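Local coordinates for acetyltransferase (Agrobacterium tumefaciens, PDB 2FSR), which probably transfers an acetyl group from acetyl-coenzyme A to an acceptor amine, as GNAT-family acetyltransferases do, at residues F110-L115 against V150-P155; G169-L174 against E181-R186; C74-N79 against G103-P108; E97-I102 against W117-G122; P28-E33 against V134-W139. All blocks are in the same frame, centred on the assembly; numbering follows the deposited sequence. Where two conformers were deposited one is given.

Contact 1: residues F110-L115 against V150-P155; sequences FPEKEL and VSYVSP
Glu114 takes the backbone of Tyr152 by its side chain: Tyr152 N gives a nearly straight bond (166° at the hydrogen) to Glu114 OE2, 2.8 Å away, on the lone pair turned from the other oxygen. A bend at chi2 (-104°) swings the carboxylate there, leaving OE1 for Asn105 ND2, so the group's rotation is fixed. Val150 N bonds to Lys113 O at 3.1 Å and Leu115 N to Val150 O at 2.7 Å, the pattern of a parallel bridge. Ser151 OG donates to Leu115 O over 2.7 Å and is also hydrogen-bonded to Tyr187 OH. Tyr152 OH receives Glu112 N (3.1 Å) and donates to a water held by Glu112 OE1, itself salt-bridged to Arg186. The Tyr152 ring lies only 10° from the Glu114 carboxylate plane, with Glu114 CG 3.3 Å from Tyr152 CD2. Phe110 CD1 comes at the edge of that ring, 3.9 Å from Tyr152 CE2, while Pro111 CD packs near its hydroxyl. Beyond this single bridge the strands diverge, consistent with the splay between core strands four and five of GNAT enzymes. Leu115 leans on helix 128-143, and Val150 and Tyr152 touch strand 183-187.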
# COMPACT_ATOMS: atom_id res chain seq x y z
N PHE A 110 4.05 12.76 -2.63
CA PHE A 110 2.63 12.52 -2.27
C PHE A 110 2.05 13.70 -1.52
O PHE A 110 2.41 13.95 -0.36
CB PHE A 110 2.53 11.26 -1.41
CG PHE A 110 2.84 10.01 -2.16
CD1 PHE A 110 1.83 9.25 -2.74
CD2 PHE A 110 4.17 9.59 -2.31
CE1 PHE A 110 2.13 8.09 -3.47
CE2 PHE A 110 4.47 8.43 -3.04
CZ PHE A 110 3.46 7.68 -3.61
N PRO A 111 1.14 14.46 -2.16
CA PRO A 111 0.58 15.65 -1.46
C PRO A 111 -0.14 15.36 -0.14
O PRO A 111 -0.17 16.22 0.74
CB PRO A 111 -0.38 16.25 -2.49
CG PRO A 111 0.13 15.76 -3.82
CD PRO A 111 0.69 14.39 -3.56
N GLU A 112 -0.74 14.17 -0.02
CA GLU A 112 -1.33 13.69 1.21
C GLU A 112 -0.95 12.22 1.41
O GLU A 112 -0.56 11.56 0.43
CB GLU A 112 -2.86 13.82 1.13
CG GLU A 112 -3.32 15.30 1.09
CD GLU A 112 -4.84 15.44 1.18
OE1 GLU A 112 -5.49 15.43 0.11
OE2 GLU A 112 -5.36 15.52 2.31
N LYS A 113 -1.06 11.74 2.65
CA LYS A 113 -0.79 10.32 2.96
C LYS A 113 -1.74 9.45 2.15
O LYS A 113 -2.94 9.66 2.16
CB LYS A 113 -0.88 10.03 4.46
CG LYS A 113 0.21 10.73 5.28
CD LYS A 113 0.15 10.33 6.74
CE LYS A 113 1.17 11.08 7.58
NZ LYS A 113 2.59 10.75 7.24
N GLU A 114 -1.18 8.47 1.45
CA GLU A 114 -1.87 7.78 0.36
C GLU A 114 -1.81 6.26 0.49
O GLU A 114 -0.73 5.69 0.67
CB GLU A 114 -1.29 8.21 -1.00
CG GLU A 114 -2.19 7.85 -2.20
CD GLU A 114 -1.72 6.68 -2.99
OE1 GLU A 114 -0.70 6.04 -2.60
OE2 GLU A 114 -2.34 6.43 -4.04
N LEU A 115 -2.97 5.63 0.41
CA LEU A 115 -3.12 4.18 0.47
C LEU A 115 -3.10 3.59 -0.94
O LEU A 115 -3.88 4.01 -1.80
CB LEU A 115 -4.45 3.83 1.17
CG LEU A 115 -4.81 2.35 1.41
CD1 LEU A 115 -3.90 1.72 2.43
CD2 LEU A 115 -6.27 2.22 1.87
N VAL A 150 -5.93 9.15 1.55
CA VAL A 150 -6.41 9.22 0.15
C VAL A 150 -5.86 8.06 -0.67
O VAL A 150 -4.95 7.37 -0.24
CB VAL A 150 -6.06 10.55 -0.56
CG1 VAL A 150 -6.66 11.75 0.19
CG2 VAL A 150 -4.56 10.71 -0.67
N SER A 151 -6.42 7.86 -1.86
CA SER A 151 -5.78 7.04 -2.90
C SER A 151 -5.80 7.80 -4.21
O SER A 151 -6.84 8.34 -4.61
CB SER A 151 -6.53 5.71 -3.08
OG SER A 151 -6.42 4.87 -1.96
N TYR A 152 -4.65 7.85 -4.91
CA TYR A 152 -4.57 8.44 -6.26
C TYR A 152 -4.83 7.34 -7.27
O TYR A 152 -4.12 6.32 -7.27
CB TYR A 152 -3.20 9.11 -6.51
CG TYR A 152 -2.90 10.16 -5.44
CD1 TYR A 152 -3.78 11.22 -5.22
CD2 TYR A 152 -1.76 10.08 -4.65
CE1 TYR A 152 -3.52 12.17 -4.23
CE2 TYR A 152 -1.50 11.03 -3.66
CZ TYR A 152 -2.39 12.06 -3.45
OH TYR A 152 -2.17 13.00 -2.48
N VAL A 153 -5.84 7.54 -8.11
CA VAL A 153 -6.28 6.50 -9.06
C VAL A 153 -6.48 7.12 -10.44
O VAL A 153 -7.15 8.14 -10.57
CB VAL A 153 -7.62 5.84 -8.58
CG1 VAL A 153 -8.10 4.75 -9.57
CG2 VAL A 153 -7.51 5.27 -7.19
N SER A 154 -5.87 6.54 -11.48
CA SER A 154 -6.08 7.04 -12.84
C SER A 154 -7.53 6.80 -13.29
O SER A 154 -8.10 5.76 -12.95
CB SER A 154 -5.07 6.41 -13.81
OG SER A 154 -4.77 5.07 -13.45
N PRO A 155 -8.14 7.76 -14.03
CA PRO A 155 -9.58 7.74 -14.36
C PRO A 155 -9.99 6.54 -15.21
O PRO A 155 -11.19 6.28 -15.36
CB PRO A 155 -9.80 9.05 -15.11
CG PRO A 155 -8.48 9.39 -15.68
CD PRO A 155 -7.46 8.90 -14.68
O HOH W 1 -4.32 14.41 -2.05

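Contact 2: residues G169-L174 against E181-R186; sequences GTLDPL and EDLVYR
Thr170 and Arg186 form an antiparallel hydrogen-bonded pair, Thr170 N to Arg186 O at 3.0 Å and Arg186 N to Thr170 O at 2.8 Å, followed by the non-hydrogen-bonded pair Leu171-Tyr185 and by a bond from Asp172 N to Val184 O (2.8 Å). On the face carrying Leu171 and Tyr185, Leu171 CD2 sits over the centre of the Tyr185 ring, 3.5 Å from its centroid and 12° off the normal, a CH-pi contact. The same methyl reaches Leu183 CB at 3.7 Å, so one branch of the leucine does most of the touching. Asp172 and Arg186 run side by side, pointing the same way, and form a salt bridge. A bend at chi3 (-57°) brings the guanidinium over side-on: Arg186 NE and NH2 both donate to Asp172 OD2, each at 2.9 Å, and the oxygen stays close to the guanidinium plane although the two planes stand 64° apart. NH2 has a second salt bridge to Glu112, and NH1 bonds to Thr148 OG1, which should keep the guanidinium from turning. The other oxygen, Asp172 OD1, accepts from Leu174 N at 3.1 Å, closing an Asx turn. Here a beta hairpin, its strands linked by a long loop, completes the C-terminal sheet of a GNAT-type fold.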
# COMPACT_ATOMS: atom_id res chain seq x y z
N GLY A 169 -14.18 4.73 0.19
CA GLY A 169 -13.67 5.96 -0.41
C GLY A 169 -14.69 6.74 -1.22
O GLY A 169 -15.60 6.16 -1.82
N THR A 170 -14.56 8.07 -1.20
CA THR A 170 -15.40 8.95 -2.02
C THR A 170 -14.50 9.92 -2.78
O THR A 170 -13.50 10.39 -2.25
CB THR A 170 -16.45 9.75 -1.18
OG1 THR A 170 -16.97 10.85 -1.94
CG2 THR A 170 -15.84 10.31 0.06
N LEU A 171 -14.85 10.20 -4.03
CA LEU A 171 -14.06 11.13 -4.85
C LEU A 171 -14.05 12.52 -4.23
O LEU A 171 -15.07 12.98 -3.68
CB LEU A 171 -14.54 11.19 -6.29
CG LEU A 171 -14.25 9.99 -7.19
CD1 LEU A 171 -14.80 10.25 -8.59
CD2 LEU A 171 -12.77 9.65 -7.27
N ASP A 172 -12.87 13.13 -4.25
CA ASP A 172 -12.69 14.47 -3.72
C ASP A 172 -12.04 15.37 -4.77
O ASP A 172 -10.82 15.45 -4.85
CB ASP A 172 -11.84 14.44 -2.43
CG ASP A 172 -11.60 15.82 -1.87
OD1 ASP A 172 -12.19 16.78 -2.42
OD2 ASP A 172 -10.83 15.96 -0.90
N PRO A 173 -12.86 16.06 -5.59
CA PRO A 173 -12.34 16.90 -6.68
C PRO A 173 -11.48 18.09 -6.24
O PRO A 173 -10.82 18.69 -7.08
CB PRO A 173 -13.62 17.39 -7.41
CG PRO A 173 -14.67 16.40 -7.02
CD PRO A 173 -14.33 15.97 -5.62
N LEU A 174 -11.49 18.42 -4.95
CA LEU A 174 -10.64 19.54 -4.48
C LEU A 174 -9.27 19.10 -3.98
O LEU A 174 -8.40 19.94 -3.74
CB LEU A 174 -11.35 20.38 -3.40
CG LEU A 174 -12.59 21.14 -3.88
CD1 LEU A 174 -13.21 21.92 -2.72
CD2 LEU A 174 -12.23 22.08 -5.04
N GLU A 181 -4.83 14.71 -14.07
CA GLU A 181 -5.82 13.80 -14.65
C GLU A 181 -6.21 12.66 -13.71
O GLU A 181 -7.14 11.90 -13.99
CB GLU A 181 -5.32 13.22 -15.98
CG GLU A 181 -4.98 14.27 -17.05
CD GLU A 181 -6.20 15.04 -17.54
OE1 GLU A 181 -7.31 14.46 -17.58
OE2 GLU A 181 -6.04 16.22 -17.90
N ASP A 182 -5.50 12.53 -12.59
CA ASP A 182 -5.84 11.53 -11.57
C ASP A 182 -7.13 11.87 -10.84
O ASP A 182 -7.51 13.05 -10.72
CB ASP A 182 -4.71 11.37 -10.55
CG ASP A 182 -3.70 10.32 -10.95
OD1 ASP A 182 -3.86 9.69 -12.03
OD2 ASP A 182 -2.73 10.11 -10.17
N LEU A 183 -7.79 10.82 -10.37
CA LEU A 183 -8.86 10.94 -9.41
C LEU A 183 -8.28 10.77 -8.01
O LEU A 183 -7.25 10.11 -7.83
CB LEU A 183 -9.92 9.88 -9.66
CG LEU A 183 -10.50 9.85 -11.09
CD1 LEU A 183 -11.53 8.74 -11.15
CD2 LEU A 183 -11.08 11.18 -11.52
N VAL A 184 -8.95 11.35 -7.02
CA VAL A 184 -8.55 11.16 -5.62
C VAL A 184 -9.73 10.64 -4.83
O VAL A 184 -10.76 11.32 -4.71
CB VAL A 184 -8.07 12.46 -4.97
CG1 VAL A 184 -7.64 12.20 -3.54
CG2 VAL A 184 -6.90 13.03 -5.75
N TYR A 185 -9.58 9.43 -4.31
CA TYR A 185 -10.52 8.90 -3.33
C TYR A 185 -10.07 9.25 -1.93
O TYR A 185 -8.89 9.15 -1.62
CB TYR A 185 -10.64 7.38 -3.47
CG TYR A 185 -11.49 6.96 -4.65
CD1 TYR A 185 -12.86 6.86 -4.50
CD2 TYR A 185 -10.94 6.68 -5.89
CE1 TYR A 185 -13.67 6.46 -5.54
CE2 TYR A 185 -11.75 6.31 -6.97
CZ TYR A 185 -13.12 6.21 -6.77
OH TYR A 185 -13.93 5.84 -7.82
N ARG A 186 -11.02 9.65 -1.09
CA ARG A 186 -10.70 9.97 0.30
C ARG A 186 -11.45 9.06 1.26
O ARG A 186 -12.63 8.73 1.02
CB ARG A 186 -11.00 11.44 0.60
CG ARG A 186 -10.55 11.87 2.01
CD ARG A 186 -10.75 13.36 2.26
NE ARG A 186 -10.07 14.20 1.28
CZ ARG A 186 -8.78 14.56 1.34
NH1 ARG A 186 -8.00 14.14 2.33
NH2 ARG A 186 -8.28 15.34 0.40

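Contact 3: residues C74-N79 against G103-P108; sequences CHDLAN and GINHGP
His75 and Asn79, one turn apart on helix 66-83, reach the end of strand 103-105, whose axis runs at 87° to that of helix segment 74-79 with a closest approach of 8.7 Å. Asn79 OD1 accepts from His106 N at 2.8 Å, the donor standing almost straight off the amide oxygen (165° at OD1), so a side chain supplies the acceptor for the backbone N-H just past the strand. The amide nitrogen of Asn79 turns back over its own helix: ND2 makes a weak bond to His75 O (2.9 Å) and lies 3.2 Å above one face of the His75 ring. With CG opposite the backbone N (chi1 153°), that ring presents its edge to the strand, and NE2 donates to Asn105 OD1 over 2.8 Å. Asn105 OD1 lies in the ring plane. A water bridges the same oxygen to Asp76 OD1, donating to both. Second-shell bonds steady the group: Asn105 ND2 goes to Glu114 OE1, and Asp76 OD2 accepts from Gln101 NE2, while Phe110 meets the His75 ring. Ile104 points the other way and packs on Leu136 and Ala140 of helix 128-143. Helices thus cover both sides of strand 97-105, the layered alpha-beta-alpha sandwich of the GNAT fold.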
# COMPACT_ATOMS: atom_id res chain seq x y z
N CYS A 74 12.42 0.85 -2.46
CA CYS A 74 13.12 1.44 -1.32
C CYS A 74 12.26 2.46 -0.56
O CYS A 74 12.28 2.47 0.69
CB CYS A 74 14.41 2.08 -1.77
SG CYS A 74 15.69 0.87 -2.28
N HIS A 75 11.48 3.26 -1.29
CA HIS A 75 10.50 4.19 -0.69
C HIS A 75 9.49 3.39 0.15
O HIS A 75 9.16 3.76 1.28
CB HIS A 75 9.82 4.97 -1.83
CG HIS A 75 8.44 5.45 -1.50
ND1 HIS A 75 8.18 6.76 -1.16
CD2 HIS A 75 7.24 4.81 -1.51
CE1 HIS A 75 6.87 6.90 -0.96
NE2 HIS A 75 6.28 5.74 -1.20
N ASP A 76 9.05 2.26 -0.41
CA ASP A 76 8.06 1.42 0.27
C ASP A 76 8.53 0.95 1.67
O ASP A 76 7.77 0.93 2.63
CB ASP A 76 7.75 0.20 -0.60
CG ASP A 76 6.93 0.53 -1.85
OD1 ASP A 76 6.24 1.58 -1.88
OD2 ASP A 76 6.92 -0.31 -2.79
N LEU A 77 9.81 0.58 1.76
CA LEU A 77 10.40 0.15 3.01
C LEU A 77 10.73 1.36 3.88
O LEU A 77 10.37 1.39 5.06
CB LEU A 77 11.65 -0.71 2.73
CG LEU A 77 12.44 -1.25 3.93
CD1 LEU A 77 13.32 -0.20 4.60
CD2 LEU A 77 11.53 -1.94 4.99
N ALA A 78 11.40 2.36 3.30
CA ALA A 78 11.91 3.51 4.05
C ALA A 78 10.84 4.39 4.70
O ALA A 78 11.11 5.06 5.71
CB ALA A 78 12.81 4.38 3.18
N ASN A 79 9.63 4.38 4.13
CA ASN A 79 8.55 5.18 4.72
C ASN A 79 8.33 4.84 6.20
O ASN A 79 7.97 5.71 6.99
CB ASN A 79 7.25 5.06 3.91
CG ASN A 79 7.12 6.13 2.82
OD1 ASN A 79 6.06 6.77 2.71
ND2 ASN A 79 8.17 6.34 2.03
N GLY A 103 0.20 -0.47 0.94
CA GLY A 103 1.03 0.54 1.62
C GLY A 103 0.39 1.88 1.83
O GLY A 103 -0.59 2.24 1.18
N ILE A 104 0.95 2.62 2.78
CA ILE A 104 0.64 4.03 2.91
C ILE A 104 1.92 4.82 2.66
O ILE A 104 2.97 4.55 3.25
CB ILE A 104 0.04 4.37 4.27
CG1 ILE A 104 -1.30 3.64 4.45
CG2 ILE A 104 -0.17 5.88 4.43
CD1 ILE A 104 -1.76 3.59 5.91
N ASN A 105 1.78 5.79 1.76
CA ASN A 105 2.89 6.55 1.18
C ASN A 105 2.87 7.99 1.63
O ASN A 105 1.80 8.61 1.67
CB ASN A 105 2.72 6.55 -0.33
CG ASN A 105 2.73 5.15 -0.90
OD1 ASN A 105 3.78 4.51 -0.94
ND2 ASN A 105 1.57 4.65 -1.29
N HIS A 106 4.03 8.57 1.90
CA HIS A 106 4.08 10.03 2.06
C HIS A 106 5.43 10.53 1.54
O HIS A 106 6.10 9.82 0.78
CB HIS A 106 3.81 10.44 3.51
CG HIS A 106 3.27 11.84 3.67
ND1 HIS A 106 3.16 12.44 4.90
CD2 HIS A 106 2.82 12.74 2.76
CE1 HIS A 106 2.66 13.66 4.75
NE2 HIS A 106 2.46 13.87 3.46
N GLY A 107 5.82 11.72 1.96
CA GLY A 107 7.04 12.33 1.46
C GLY A 107 6.77 13.25 0.28
O GLY A 107 5.62 13.49 -0.08
N PRO A 108 7.85 13.77 -0.35
CA PRO A 108 7.72 14.85 -1.34
C PRO A 108 6.92 14.53 -2.60
O PRO A 108 6.53 15.44 -3.32
CB PRO A 108 9.18 15.18 -1.69
CG PRO A 108 9.91 13.91 -1.41
CD PRO A 108 9.26 13.39 -0.15
O HOH W 2 4.02 1.89 -0.33

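Contact 4: residues E97-I102 against W117-G122; sequences ECIGQI and WLLYEG
Gly100 and Tyr120 meet in the antiparallel hairpin of strands 97-105 and 114-119, the Tyr120 ring lying flat against the Gly100 backbone on the sheet face of Gln101 and Leu118. Ile99 and Gly100 also form a classic beta bulge against Ile90. With no side chain on Gly100, the backbones come close, its CA 4.2 Å from Leu119 CA. On the face with Ile102, Trp117 and Leu119, Ile102 CG1 is anti to the backbone N (chi1 -173°), which drops CD1 beside the indole stem, 3.6 Å from Trp117 CB, while Ile99 and Leu119 lie alongside each other (CD1 to CD2, 4.2 Å); helix 128-143 covers much of this face. On the other face Leu118 CG rests 4.0 Å from Gln101 CB, with helix 45-53 beyond. Three backbone bonds hold the register, the straightest being Tyr120 N to Ile99 O at 2.8 Å and 170°. Cys98 SG stands obliquely to the Tyr120 ring, and Cys98 O meets the ring edge. Gly100 CA hangs over the ring centre, 4.0 Å from the Tyr120 centroid and 9° off the normal.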
# COMPACT_ATOMS: atom_id res chain seq x y z
N GLU A 97 3.32 -17.56 0.70
CA GLU A 97 3.17 -17.25 -0.72
C GLU A 97 2.80 -15.77 -0.90
O GLU A 97 1.72 -15.33 -0.51
CB GLU A 97 2.13 -18.12 -1.40
CG GLU A 97 2.00 -17.83 -2.89
CD GLU A 97 0.89 -18.61 -3.56
OE1 GLU A 97 0.27 -19.48 -2.90
OE2 GLU A 97 0.63 -18.34 -4.76
N CYS A 98 3.72 -15.03 -1.51
CA CYS A 98 3.56 -13.58 -1.69
C CYS A 98 2.78 -13.23 -2.94
O CYS A 98 3.16 -13.62 -4.05
CB CYS A 98 4.93 -12.91 -1.70
SG CYS A 98 4.82 -11.12 -1.76
N ILE A 99 1.69 -12.48 -2.74
CA ILE A 99 0.72 -12.23 -3.80
C ILE A 99 0.56 -10.75 -4.16
O ILE A 99 -0.20 -10.43 -5.06
CB ILE A 99 -0.67 -12.84 -3.46
CG1 ILE A 99 -1.28 -12.18 -2.22
CG2 ILE A 99 -0.53 -14.36 -3.25
CD1 ILE A 99 -2.79 -12.35 -2.10
N GLY A 100 1.25 -9.86 -3.45
CA GLY A 100 1.17 -8.44 -3.80
C GLY A 100 1.62 -7.56 -2.66
O GLY A 100 2.43 -7.98 -1.86
N GLN A 101 1.10 -6.34 -2.62
CA GLN A 101 1.62 -5.34 -1.69
C GLN A 101 0.51 -4.34 -1.36
O GLN A 101 -0.32 -4.01 -2.22
CB GLN A 101 2.81 -4.63 -2.31
CG GLN A 101 3.52 -3.65 -1.37
CD GLN A 101 4.40 -2.68 -2.14
OE1 GLN A 101 3.89 -1.86 -2.88
NE2 GLN A 101 5.73 -2.81 -1.98
N ILE A 102 0.55 -3.87 -0.12
CA ILE A 102 -0.33 -2.80 0.36
C ILE A 102 0.54 -1.76 1.06
O ILE A 102 1.54 -2.12 1.68
CB ILE A 102 -1.41 -3.36 1.34
CG1 ILE A 102 -2.45 -2.29 1.71
CG2 ILE A 102 -0.77 -3.96 2.60
CD1 ILE A 102 -3.39 -1.90 0.63
N TRP A 117 -2.33 -0.21 -3.43
CA TRP A 117 -2.26 -1.69 -3.41
C TRP A 117 -1.98 -2.21 -4.80
O TRP A 117 -2.25 -1.54 -5.80
CB TRP A 117 -3.57 -2.33 -2.89
CG TRP A 117 -4.78 -1.83 -3.63
CD1 TRP A 117 -5.31 -2.32 -4.79
CD2 TRP A 117 -5.59 -0.71 -3.27
NE1 TRP A 117 -6.38 -1.56 -5.19
CE2 TRP A 117 -6.59 -0.57 -4.26
CE3 TRP A 117 -5.57 0.20 -2.20
CZ2 TRP A 117 -7.55 0.44 -4.22
CZ3 TRP A 117 -6.53 1.20 -2.16
CH2 TRP A 117 -7.50 1.32 -3.16
N LEU A 118 -1.45 -3.43 -4.84
CA LEU A 118 -1.27 -4.14 -6.10
C LEU A 118 -1.29 -5.63 -5.80
O LEU A 118 -0.90 -6.08 -4.72
CB LEU A 118 0.04 -3.73 -6.78
CG LEU A 118 1.35 -4.04 -6.03
CD1 LEU A 118 1.88 -5.44 -6.39
CD2 LEU A 118 2.40 -2.98 -6.36
N LEU A 119 -1.77 -6.41 -6.78
CA LEU A 119 -1.74 -7.87 -6.73
C LEU A 119 -1.03 -8.42 -7.94
O LEU A 119 -1.20 -7.91 -9.06
CB LEU A 119 -3.17 -8.45 -6.67
CG LEU A 119 -3.97 -8.19 -5.40
CD1 LEU A 119 -5.37 -8.82 -5.53
CD2 LEU A 119 -3.28 -8.73 -4.14
N TYR A 120 -0.24 -9.47 -7.71
CA TYR A 120 0.44 -10.14 -8.78
C TYR A 120 -0.55 -10.99 -9.57
O TYR A 120 -1.64 -11.30 -9.10
CB TYR A 120 1.55 -11.04 -8.22
CG TYR A 120 2.63 -10.25 -7.48
CD1 TYR A 120 2.97 -8.95 -7.87
CD2 TYR A 120 3.32 -10.83 -6.44
CE1 TYR A 120 3.98 -8.24 -7.20
CE2 TYR A 120 4.34 -10.13 -5.76
CZ TYR A 120 4.64 -8.83 -6.14
OH TYR A 120 5.65 -8.16 -5.47
N GLU A 121 -0.13 -11.37 -10.77
CA GLU A 121 -0.99 -12.06 -11.70
C GLU A 121 -1.51 -13.38 -11.12
O GLU A 121 -0.75 -14.18 -10.56
CB GLU A 121 -0.21 -12.34 -12.98
CG GLU A 121 -1.08 -12.80 -14.10
CD GLU A 121 -0.29 -12.96 -15.36
OE1 GLU A 121 0.66 -13.78 -15.37
OE2 GLU A 121 -0.64 -12.27 -16.33
N GLY A 122 -2.82 -13.58 -11.27
CA GLY A 122 -3.46 -14.82 -10.84
C GLY A 122 -4.24 -14.72 -9.53
O GLY A 122 -4.90 -15.67 -9.12

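Contact 5: residues P28-E33 against V134-W139; sequences PTLRTE and VALRDW
Leu30 and Trp139 bury the most surface here, followed by Ala135, and the side chains of Leu30 and Trp139 cross at about a right angle. Both methyls of Leu30 are used: CD2 meets the pyrrole part of the indole at Trp139 CD1, 3.8 Å away, whereas CD1 lies 4.1 Å from Trp139 CB and equally far from Leu136 CD1. With CG opposite the backbone N (chi1 -179°), the indole extends from the helix to Pro28, whose CG comes within 3.7 Å of Trp139 CZ2. One turn earlier, Ala135 CB presses on Thr32 CG2 at 3.4 Å, tighter than an ordinary methyl-methyl contact. That methyl faces the helix because the Thr32 hydroxyl occupies the position between the backbone N and the carbonyl carbon (chi1 73°), where OG1 bonds to Glu131. The side chains meet across the segments through carbon alone. Behind Leu30 stand Leu37 and Leu88, and behind Leu136 stand Ile102 and Ile104, so the patch continues into the sheet. Edge strand 30-31 is thus covered by helix 128-143, the helix after strand 114-119, which in GNAT enzymes begins beside the loop that binds the acetyl-CoA pyrophosphate and probably does so here.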
# COMPACT_ATOMS: atom_id res chain seq x y z
N PRO A 28 5.41 -3.39 11.59
CA PRO A 28 4.39 -4.36 11.99
C PRO A 28 4.28 -5.56 11.03
O PRO A 28 4.68 -5.47 9.85
CB PRO A 28 3.09 -3.55 11.95
CG PRO A 28 3.49 -2.14 11.95
CD PRO A 28 4.82 -2.09 11.24
N THR A 29 3.77 -6.66 11.56
CA THR A 29 3.25 -7.75 10.73
C THR A 29 1.78 -7.92 11.12
O THR A 29 1.47 -8.37 12.24
CB THR A 29 4.00 -9.08 10.94
OG1 THR A 29 5.33 -8.95 10.44
CG2 THR A 29 3.30 -10.25 10.21
N LEU A 30 0.89 -7.52 10.21
CA LEU A 30 -0.54 -7.58 10.46
C LEU A 30 -1.12 -8.89 9.95
O LEU A 30 -0.70 -9.40 8.89
CB LEU A 30 -1.27 -6.40 9.81
CG LEU A 30 -0.72 -5.02 10.15
CD1 LEU A 30 -1.53 -3.96 9.43
CD2 LEU A 30 -0.75 -4.80 11.65
N ARG A 31 -2.07 -9.42 10.71
CA ARG A 31 -2.81 -10.59 10.30
C ARG A 31 -4.26 -10.22 10.02
O ARG A 31 -4.91 -9.48 10.77
CB ARG A 31 -2.71 -11.69 11.35
CG ARG A 31 -1.35 -12.37 11.37
CD ARG A 31 -1.49 -13.88 11.33
NE ARG A 31 -1.45 -14.41 9.96
CZ ARG A 31 -2.49 -14.48 9.13
NH1 ARG A 31 -2.33 -14.99 7.92
NH2 ARG A 31 -3.69 -14.05 9.49
N THR A 32 -4.75 -10.72 8.89
CA THR A 32 -6.15 -10.59 8.57
C THR A 32 -6.76 -12.00 8.51
O THR A 32 -6.10 -12.99 8.87
CB THR A 32 -6.37 -9.81 7.25
OG1 THR A 32 -6.01 -10.61 6.12
CG2 THR A 32 -5.53 -8.52 7.23
N GLU A 33 -8.01 -12.08 8.07
CA GLU A 33 -8.69 -13.37 7.98
C GLU A 33 -7.85 -14.34 7.16
O GLU A 33 -7.56 -15.45 7.61
CB GLU A 33 -10.06 -13.16 7.34
CG GLU A 33 -10.82 -14.44 6.97
CD GLU A 33 -12.16 -14.13 6.34
OE1 GLU A 33 -12.93 -13.34 6.93
OE2 GLU A 33 -12.44 -14.66 5.24
N VAL A 134 -8.36 -2.64 3.89
CA VAL A 134 -9.13 -2.40 5.12
C VAL A 134 -8.23 -2.52 6.34
O VAL A 134 -8.30 -1.68 7.26
CB VAL A 134 -10.33 -3.38 5.23
CG1 VAL A 134 -10.85 -3.48 6.67
CG2 VAL A 134 -11.45 -2.97 4.25
N ALA A 135 -7.39 -3.56 6.36
CA ALA A 135 -6.52 -3.81 7.51
C ALA A 135 -5.54 -2.68 7.71
O ALA A 135 -5.38 -2.18 8.83
CB ALA A 135 -5.79 -5.15 7.36
N LEU A 136 -4.87 -2.25 6.64
CA LEU A 136 -3.87 -1.20 6.82
C LEU A 136 -4.51 0.17 7.04
O LEU A 136 -4.00 0.97 7.83
CB LEU A 136 -2.88 -1.16 5.64
CG LEU A 136 -1.65 -0.28 5.86
CD1 LEU A 136 -0.82 -0.70 7.08
CD2 LEU A 136 -0.79 -0.23 4.59
N ARG A 137 -5.60 0.44 6.33
CA ARG A 137 -6.41 1.66 6.57
C ARG A 137 -6.81 1.77 8.04
O ARG A 137 -6.61 2.81 8.68
CB ARG A 137 -7.66 1.65 5.70
CG ARG A 137 -8.67 2.80 5.98
CD ARG A 137 -10.07 2.43 5.53
NE ARG A 137 -10.69 1.46 6.43
CZ ARG A 137 -11.81 0.76 6.18
NH1 ARG A 137 -12.44 0.90 5.02
NH2 ARG A 137 -12.27 -0.08 7.09
N ASP A 138 -7.41 0.70 8.57
CA ASP A 138 -7.86 0.72 9.97
C ASP A 138 -6.70 0.88 10.93
O ASP A 138 -6.81 1.62 11.92
CB ASP A 138 -8.61 -0.57 10.31
CG ASP A 138 -10.00 -0.63 9.69
OD1 ASP A 138 -10.42 0.32 9.02
OD2 ASP A 138 -10.66 -1.67 9.90
N TRP A 139 -5.61 0.16 10.68
CA TRP A 139 -4.42 0.28 11.51
C TRP A 139 -3.93 1.73 11.54
O TRP A 139 -3.56 2.25 12.61
CB TRP A 139 -3.32 -0.65 10.98
CG TRP A 139 -2.09 -0.60 11.79
CD1 TRP A 139 -1.79 -1.36 12.87
CD2 TRP A 139 -0.96 0.26 11.57
NE1 TRP A 139 -0.54 -1.03 13.34
CE2 TRP A 139 -0.02 -0.03 12.57
CE3 TRP A 139 -0.67 1.25 10.63
CZ2 TRP A 139 1.22 0.63 12.66
CZ3 TRP A 139 0.56 1.92 10.71
CH2 TRP A 139 1.48 1.61 11.72

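In the fold
None of the five contacts is wholly enclosed: contacts 1, 3, 4 and 5 all lie within about 11 Å of the chain centre, contact 5 at the surface by exposure, while the centre of contact 2 is about 17 Å out. Contact 4 pairs strands 97-105 and 114-119 by backbone bonds; contact 3 uses the far end of strand 97-105 and contact 1 the start of strand 114-119, so the three share one sheet. Contact 1 ties it to the C-terminal sheet, which contact 2 extends by a hairpin. Polar side chains carry contacts 1 and 3, linked through Asn105 and Glu114; contact 2 combines backbone pairing with a salt bridge; contact 5 is apolar and meets contacts 1, 3 and 4 through helix 128-143.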